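PDB 6COJ: probable CoA-transferase alpha subunit from Rhodococcus jostii, which probably acts, as the alpha subunit of a CoA-transferase-family protein, on a ring-bearing acyl-CoA thioester bound as ligand in this structure. Local coordinates for residues A[54-65]-A[74-85]. The protein carries 1 engineered substitution. Numbering follows the deposited sequence.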
ATOM      1  N   LEU A  54     -29.002  -7.707   7.112  1.00 18.20           N
ATOM      2  CA  LEU A  54     -28.571  -8.644   8.149  1.00 18.36           C
ATOM      3  C   LEU A  54     -29.543  -8.661   9.326  1.00 19.56           C
ATOM      4  O   LEU A  54     -29.873  -9.734   9.849  1.00 20.94           O
ATOM      5  CB  LEU A  54     -27.168  -8.279   8.630  1.00 21.93           C
ATOM      6  CG  LEU A  54     -26.030  -9.116   8.061  1.00 24.44           C
ATOM      7  CD1 LEU A  54     -24.677  -8.544   8.488  1.00 20.27           C
ATOM      8  CD2 LEU A  54     -26.158 -10.561   8.500  1.00 23.63           C
ATOM      9  N   LEU A  55     -30.002  -7.482   9.766  1.00 19.00           N
ATOM     10  CA  LEU A  55     -30.934  -7.407  10.888  1.00 19.37           C
ATOM     11  C   LEU A  55     -32.241  -8.120  10.577  1.00 22.60           C
ATOM     12  O   LEU A  55     -32.842  -8.740  11.460  1.00 25.17           O
ATOM     13  CB  LEU A  55     -31.199  -5.946  11.262  1.00 25.66           C
ATOM     14  CG  LEU A  55     -30.444  -5.438  12.499  1.00 31.06           C
ATOM     15  CD1 LEU A  55     -28.950  -5.649  12.351  1.00 26.70           C
ATOM     16  CD2 LEU A  55     -30.764  -3.972  12.781  1.00 31.13           C
ATOM     17  N   ARG A  56     -32.708  -8.026   9.332  1.00 19.76           N
ATOM     18  CA  ARG A  56     -33.941  -8.703   8.945  1.00 20.87           C
ATOM     19  C   ARG A  56     -33.770 -10.214   8.942  1.00 20.03           C
ATOM     20  O   ARG A  56     -34.750 -10.942   9.134  1.00 21.08           O
ATOM     21  CB  ARG A  56     -34.371  -8.240   7.552  1.00 26.68           C
ATOM     22  CG  ARG A  56     -34.856  -6.812   7.481  1.00 28.99           C
ATOM     23  CD  ARG A  56     -35.599  -6.549   6.183  1.00 27.57           C
ATOM     24  NE  ARG A  56     -34.773  -6.723   4.997  1.00 24.47           N
ATOM     25  CZ  ARG A  56     -34.007  -5.767   4.473  1.00 23.37           C
ATOM     26  NH1 ARG A  56     -33.965  -4.566   5.036  1.00 24.21           N
ATOM     27  NH2 ARG A  56     -33.296  -6.005   3.382  1.00 26.78           N
ATOM     28  N   SER A  57     -32.549 -10.697   8.714  1.00 20.02           N
ATOM     29  CA  SER A  57     -32.249 -12.116   8.603  1.00 19.75           C
ATOM     30  C   SER A  57     -32.082 -12.743   9.984  1.00 22.77           C
ATOM     31  O   SER A  57     -32.082 -12.063  11.013  1.00 21.67           O
ATOM     32  CB  SER A  57     -30.959 -12.332   7.807  1.00 18.98           C
ATOM     33  OG  SER A  57     -29.794 -12.153   8.613  1.00 19.18           O
ATOM     34  N   ASP A  58     -31.920 -14.065   9.992  1.00 20.64           N
ATOM     35  CA  ASP A  58     -31.600 -14.802  11.209  1.00 22.79           C
ATOM     36  C   ASP A  58     -30.111 -15.070  11.370  1.00 24.31           C
ATOM     37  O   ASP A  58     -29.727 -15.842  12.254  1.00 26.11           O
ATOM     38  CB  ASP A  58     -32.397 -16.109  11.287  1.00 27.32           C
ATOM     39  CG  ASP A  58     -32.025 -17.105  10.200  1.00 34.36           C
ATOM     40  OD1 ASP A  58     -31.202 -16.780   9.317  1.00 37.94           O
ATOM     41  OD2 ASP A  58     -32.569 -18.229  10.231  1.00 49.99           O
ATOM     42  N   VAL A  59     -29.268 -14.469  10.530  1.00 21.64           N
ATOM     43  CA  VAL A  59     -27.827 -14.672  10.631  1.00 20.77           C
ATOM     44  C   VAL A  59     -27.320 -13.996  11.896  1.00 19.83           C
ATOM     45  O   VAL A  59     -27.536 -12.796  12.105  1.00 26.66           O
ATOM     46  CB  VAL A  59     -27.125 -14.116   9.385  1.00 18.70           C
ATOM     47  CG1 VAL A  59     -25.609 -14.140   9.582  1.00 20.12           C
ATOM     48  CG2 VAL A  59     -27.519 -14.920   8.154  1.00 23.13           C
ATOM     49  N   THR A  60     -26.620 -14.754  12.737  1.00 21.08           N
ATOM     50  CA  THR A  60     -26.198 -14.243  14.033  1.00 22.26           C
ATOM     51  C   THR A  60     -24.884 -14.918  14.412  1.00 23.90           C
ATOM     52  O   THR A  60     -24.242 -15.561  13.578  1.00 21.08           O
ATOM     53  CB  THR A  60     -27.324 -14.449  15.055  1.00 25.35           C
ATOM     54  OG1 THR A  60     -27.024 -13.726  16.256  1.00 26.92           O
ATOM     55  CG2 THR A  60     -27.504 -15.930  15.369  1.00 23.86           C
ATOM     56  N   ASP A  61     -24.476 -14.757  15.675  1.00 18.87           N
ATOM     57  CA  ASP A  61     -23.230 -15.337  16.183  1.00 19.56           C
ATOM     58  C   ASP A  61     -22.036 -14.930  15.317  1.00 19.18           C
ATOM     59  O   ASP A  61     -21.169 -15.742  14.988  1.00 20.78           O
ATOM     60  CB  ASP A  61     -23.348 -16.859  16.323  1.00 21.86           C
ATOM     61  CG  ASP A  61     -22.126 -17.495  16.977  1.00 27.67           C
ATOM     62  OD1 ASP A  61     -21.555 -16.895  17.913  1.00 29.03           O
ATOM     63  OD2 ASP A  61     -21.749 -18.608  16.553  1.00 35.94           O
ATOM     64  N   LEU A  62     -21.985 -13.655  14.948  1.00 16.26           N
ATOM     65  CA  LEU A  62     -20.981 -13.171  14.010  1.00 16.42           C
ATOM     66  C   LEU A  62     -19.725 -12.723  14.741  1.00 17.75           C
ATOM     67  O   LEU A  62     -19.766 -12.232  15.872  1.00 17.12           O
ATOM     68  CB  LEU A  62     -21.527 -11.989  13.213  1.00 16.79           C
ATOM     69  CG  LEU A  62     -22.689 -12.333  12.274  1.00 17.18           C
ATOM     70  CD1 LEU A  62     -23.209 -11.074  11.599  1.00 20.82           C
ATOM     71  CD2 LEU A  62     -22.259 -13.372  11.241  1.00 19.00           C
ATOM     72  N   THR A  63     -18.594 -12.902  14.075  1.00 16.24           N
ATOM     73  CA  THR A  63     -17.356 -12.257  14.470  1.00 16.54           C
ATOM     74  C   THR A  63     -17.155 -11.125  13.474  1.00 15.93           C
ATOM     75  O   THR A  63     -17.103 -11.371  12.267  1.00 17.45           O
ATOM     76  CB  THR A  63     -16.203 -13.260  14.416  1.00 15.61           C
ATOM     77  OG1 THR A  63     -16.405 -14.267  15.418  1.00 16.73           O
ATOM     78  CG2 THR A  63     -14.871 -12.571  14.679  1.00 16.58           C
ATOM     79  N   VAL A  64     -17.106  -9.890  13.963  1.00 13.62           N
ATOM     80  CA  VAL A  64     -17.097  -8.707  13.102  1.00 13.74           C
ATOM     81  C   VAL A  64     -15.726  -8.049  13.162  1.00 14.63           C
ATOM     82  O   VAL A  64     -15.178  -7.839  14.252  1.00 15.80           O
ATOM     83  CB  VAL A  64     -18.209  -7.712  13.485  1.00 14.32           C
ATOM     84  CG1 VAL A  64     -18.177  -6.508  12.552  1.00 15.56           C
ATOM     85  CG2 VAL A  64     -19.558  -8.383  13.395  1.00 17.02           C
ATOM     86  N   VAL A  65     -15.183  -7.718  11.991  1.00 13.39           N
ATOM     87  CA  VAL A  65     -13.922  -6.984  11.856  1.00 13.91           C
ATOM     88  C   VAL A  65     -14.267  -5.652  11.208  1.00 13.46           C
ATOM     89  O   VAL A  65     -14.805  -5.630  10.095  1.00 13.93           O
ATOM     90  CB  VAL A  65     -12.907  -7.751  10.991  1.00 13.61           C
ATOM     91  CG1 VAL A  65     -11.627  -6.950  10.848  1.00 13.97           C
ATOM     92  CG2 VAL A  65     -12.616  -9.121  11.592  1.00 16.34           C
ATOM     93  N   LEU A  74     -25.881  -1.262  15.255  1.00 17.66           N
ATOM     94  CA  LEU A  74     -27.110  -1.938  14.847  1.00 16.99           C
ATOM     95  C   LEU A  74     -26.995  -3.449  15.022  1.00 17.07           C
ATOM     96  O   LEU A  74     -27.927  -4.099  15.506  1.00 16.81           O
ATOM     97  CB  LEU A  74     -27.464  -1.578  13.404  1.00 18.33           C
ATOM     98  CG  LEU A  74     -28.097  -0.203  13.183  1.00 18.38           C
ATOM     99  CD1 LEU A  74     -28.227   0.070  11.689  1.00 21.92           C
ATOM    100  CD2 LEU A  74     -29.461  -0.078  13.881  1.00 19.80           C
ATOM    101  N   LEU A  75     -25.848  -4.031  14.658  1.00 16.24           N
ATOM    102  CA  LEU A  75     -25.683  -5.467  14.856  1.00 15.75           C
ATOM    103  C   LEU A  75     -25.769  -5.835  16.337  1.00 17.67           C
ATOM    104  O   LEU A  75     -26.364  -6.858  16.700  1.00 18.55           O
ATOM    105  CB  LEU A  75     -24.357  -5.925  14.242  1.00 16.04           C
ATOM    106  CG  LEU A  75     -24.330  -5.848  12.714  1.00 16.75           C
ATOM    107  CD1 LEU A  75     -22.917  -6.118  12.208  1.00 19.61           C
ATOM    108  CD2 LEU A  75     -25.317  -6.819  12.082  1.00 19.65           C
ATOM    109  N   CYS A  76     -25.206  -4.995  17.210  1.00 17.93           N
ATOM    110  CA  CYS A  76     -25.296  -5.253  18.644  1.00 19.14           C
ATOM    111  C   CYS A  76     -26.725  -5.128  19.140  1.00 19.59           C
ATOM    112  O   CYS A  76     -27.142  -5.875  20.036  1.00 20.46           O
ATOM    113  CB  CYS A  76     -24.384  -4.298  19.410  1.00 18.18           C
ATOM    114  SG  CYS A  76     -22.628  -4.693  19.282  1.00 19.16           S
ATOM    115  N   SER A  77     -27.490  -4.182  18.584  1.00 19.22           N
ATOM    116  CA  SER A  77     -28.880  -4.035  18.999  1.00 19.75           C
ATOM    117  C   SER A  77     -29.692  -5.297  18.746  1.00 22.79           C
ATOM    118  O   SER A  77     -30.699  -5.522  19.427  1.00 22.95           O
ATOM    119  CB  SER A  77     -29.547  -2.834  18.316  1.00 24.68           C
ATOM    120  OG  SER A  77     -29.946  -3.122  16.981  1.00 21.55           O
ATOM    121  N   ALA A  78     -29.272  -6.131  17.798  1.00 19.93           N
ATOM    122  CA  ALA A  78     -29.977  -7.364  17.482  1.00 20.60           C
ATOM    123  C   ALA A  78     -29.275  -8.592  18.038  1.00 19.15           C
ATOM    124  O   ALA A  78     -29.657  -9.720  17.696  1.00 21.11           O
ATOM    125  CB  ALA A  78     -30.167  -7.486  15.967  1.00 24.85           C
ATOM    126  N   GLY A  79     -28.274  -8.395  18.896  1.00 20.18           N
ATOM    127  CA  GLY A  79     -27.565  -9.504  19.504  1.00 19.02           C
ATOM    128  C   GLY A  79     -26.829 -10.383  18.519  1.00 21.00           C
ATOM    129  O   GLY A  79     -26.671 -11.586  18.768  1.00 22.06           O
ATOM    130  N   LYS A  80     -26.385  -9.822  17.397  1.00 21.77           N
ATOM    131  CA  LYS A  80     -25.805 -10.627  16.333  1.00 24.30           C
ATOM    132  C   LYS A  80     -24.296 -10.780  16.436  1.00 24.59           C
ATOM    133  O   LYS A  80     -23.718 -11.508  15.623  1.00 20.18           O
ATOM    134  CB  LYS A  80     -26.194 -10.069  14.959  1.00 25.94           C
ATOM    135  CG  LYS A  80     -27.655 -10.365  14.603  1.00 28.59           C
ATOM    136  CD  LYS A  80     -28.047  -9.681  13.319  1.00 35.74           C
ATOM    137  CE  LYS A  80     -29.492  -9.946  12.976  1.00 29.53           C
ATOM    138  NZ  LYS A  80     -29.746 -11.363  12.600  1.00 24.33           N
ATOM    139  N   VAL A  81     -23.650 -10.147  17.413  1.00 19.75           N
ATOM    140  CA  VAL A  81     -22.192 -10.102  17.509  1.00 17.51           C
ATOM    141  C   VAL A  81     -21.746 -10.940  18.696  1.00 21.37           C
ATOM    142  O   VAL A  81     -22.202 -10.730  19.829  1.00 24.29           O
ATOM    143  CB  VAL A  81     -21.682  -8.661  17.637  1.00 17.04           C
ATOM    144  CG1 VAL A  81     -20.154  -8.640  17.694  1.00 18.98           C
ATOM    145  CG2 VAL A  81     -22.197  -7.822  16.482  1.00 19.85           C
ATOM    146  N   THR A  82     -20.869 -11.904  18.437  1.00 16.72           N
ATOM    147  CA  THR A  82     -20.227 -12.686  19.485  1.00 18.51           C
ATOM    148  C   THR A  82     -18.841 -12.158  19.815  1.00 16.85           C
ATOM    149  O   THR A  82     -18.457 -12.106  20.988  1.00 18.70           O
ATOM    150  CB  THR A  82     -20.111 -14.147  19.035  1.00 20.92           C
ATOM    151  OG1 THR A  82     -21.420 -14.687  18.848  1.00 25.52           O
ATOM    152  CG2 THR A  82     -19.375 -14.995  20.075  1.00 25.38           C
ATOM    153  N   LYS A  83     -18.087 -11.763  18.796  1.00 17.17           N
ATOM    154  CA  LYS A  83     -16.712 -11.335  18.955  1.00 16.73           C
ATOM    155  C   LYS A  83     -16.479 -10.198  17.974  1.00 14.95           C
ATOM    156  O   LYS A  83     -17.027 -10.204  16.867  1.00 15.92           O
ATOM    157  CB  LYS A  83     -15.769 -12.510  18.664  1.00 20.10           C
ATOM    158  CG  LYS A  83     -14.311 -12.276  19.024  1.00 23.43           C
ATOM    159  CD  LYS A  83     -13.524 -13.570  18.890  1.00 22.86           C
ATOM    160  CE  LYS A  83     -12.068 -13.387  19.309  1.00 28.59           C
ATOM    161  NZ  LYS A  83     -11.232 -14.605  19.069  1.00 34.58           N
ATOM    162  N   ALA A  84     -15.698  -9.209  18.391  1.00 16.69           N
ATOM    163  CA  ALA A  84     -15.466  -8.044  17.549  1.00 15.53           C
ATOM    164  C   ALA A  84     -13.993  -7.678  17.553  1.00 16.09           C
ATOM    165  O   ALA A  84     -13.385  -7.558  18.620  1.00 17.32           O
ATOM    166  CB  ALA A  84     -16.322  -6.849  18.002  1.00 16.06           C
ATOM    167  N   TYR A  85     -13.438  -7.500  16.352  1.00 14.40           N
ATOM    168  CA  TYR A  85     -12.090  -6.998  16.126  1.00 14.77           C
ATOM    169  C   TYR A  85     -12.234  -5.596  15.550  1.00 15.06           C
ATOM    170  O   TYR A  85     -12.825  -5.434  14.480  1.00 16.70           O
ATOM    171  CB  TYR A  85     -11.387  -7.875  15.087  1.00 14.25           C
ATOM    172  CG  TYR A  85     -11.058  -9.288  15.524  1.00 15.57           C
ATOM    173  CD1 TYR A  85     -12.042 -10.266  15.602  1.00 15.17           C
ATOM    174  CD2 TYR A  85      -9.754  -9.643  15.844  1.00 15.49           C
ATOM    175  CE1 TYR A  85     -11.736 -11.561  16.002  1.00 18.37           C
ATOM    176  CE2 TYR A  85      -9.438 -10.937  16.237  1.00 16.21           C
ATOM    177  CZ  TYR A  85     -10.439 -11.889  16.314  1.00 18.07           C
ATOM    178  OH  TYR A  85     -10.154 -13.178  16.701  1.00 21.14           O
TER
HETATM  179  O   HOH W   1     -29.392 -12.337  17.071  1.00 25.22           O
HETATM  180  O   HOH W   2     -24.914 -13.642  18.467  1.00 30.63           O
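Leu62 to Val65 and Lys83 to Tyr85 run parallel, their axes 12° apart, with a beta bulge where the register slips by one between Leu62 and Thr63. Leu62 N bonds to Lys80 O at 2.8 Å, and Tyr85 N to Val64 O at 2.7 Å. Lys80 passes alongside the turn after helix 48-56. Its chain runs straight to CE and bends at the last torsion (chi4 -69°). This bend brings NZ to Val59 O at 2.7 Å and Ser57 O at 2.9 Å, above both carbonyl planes. A methionine in place of Lys80 would probably leave these two carbonyls without their shared donor and the turn less firmly tied. Leu55 lays CD1 against CD2 of Leu75 (3.8 Å), and its CG meets CB of Ala78. Thr63 CG2 touches the Tyr85 ring at its edge, 3.5 Å from CE1; the Tyr85 hydroxyl bonds to Glu151. Two waters link Thr60 OG1 to the carbonyls of Ala78 and Gly79. Gly79 is the C-prime residue of the Schellman motif ending helix 70-77. Strand 62-65, helix 70-77 and strand 81-86 form a beta-alpha-beta unit of the parallel sheet in the CoA-transferase fold.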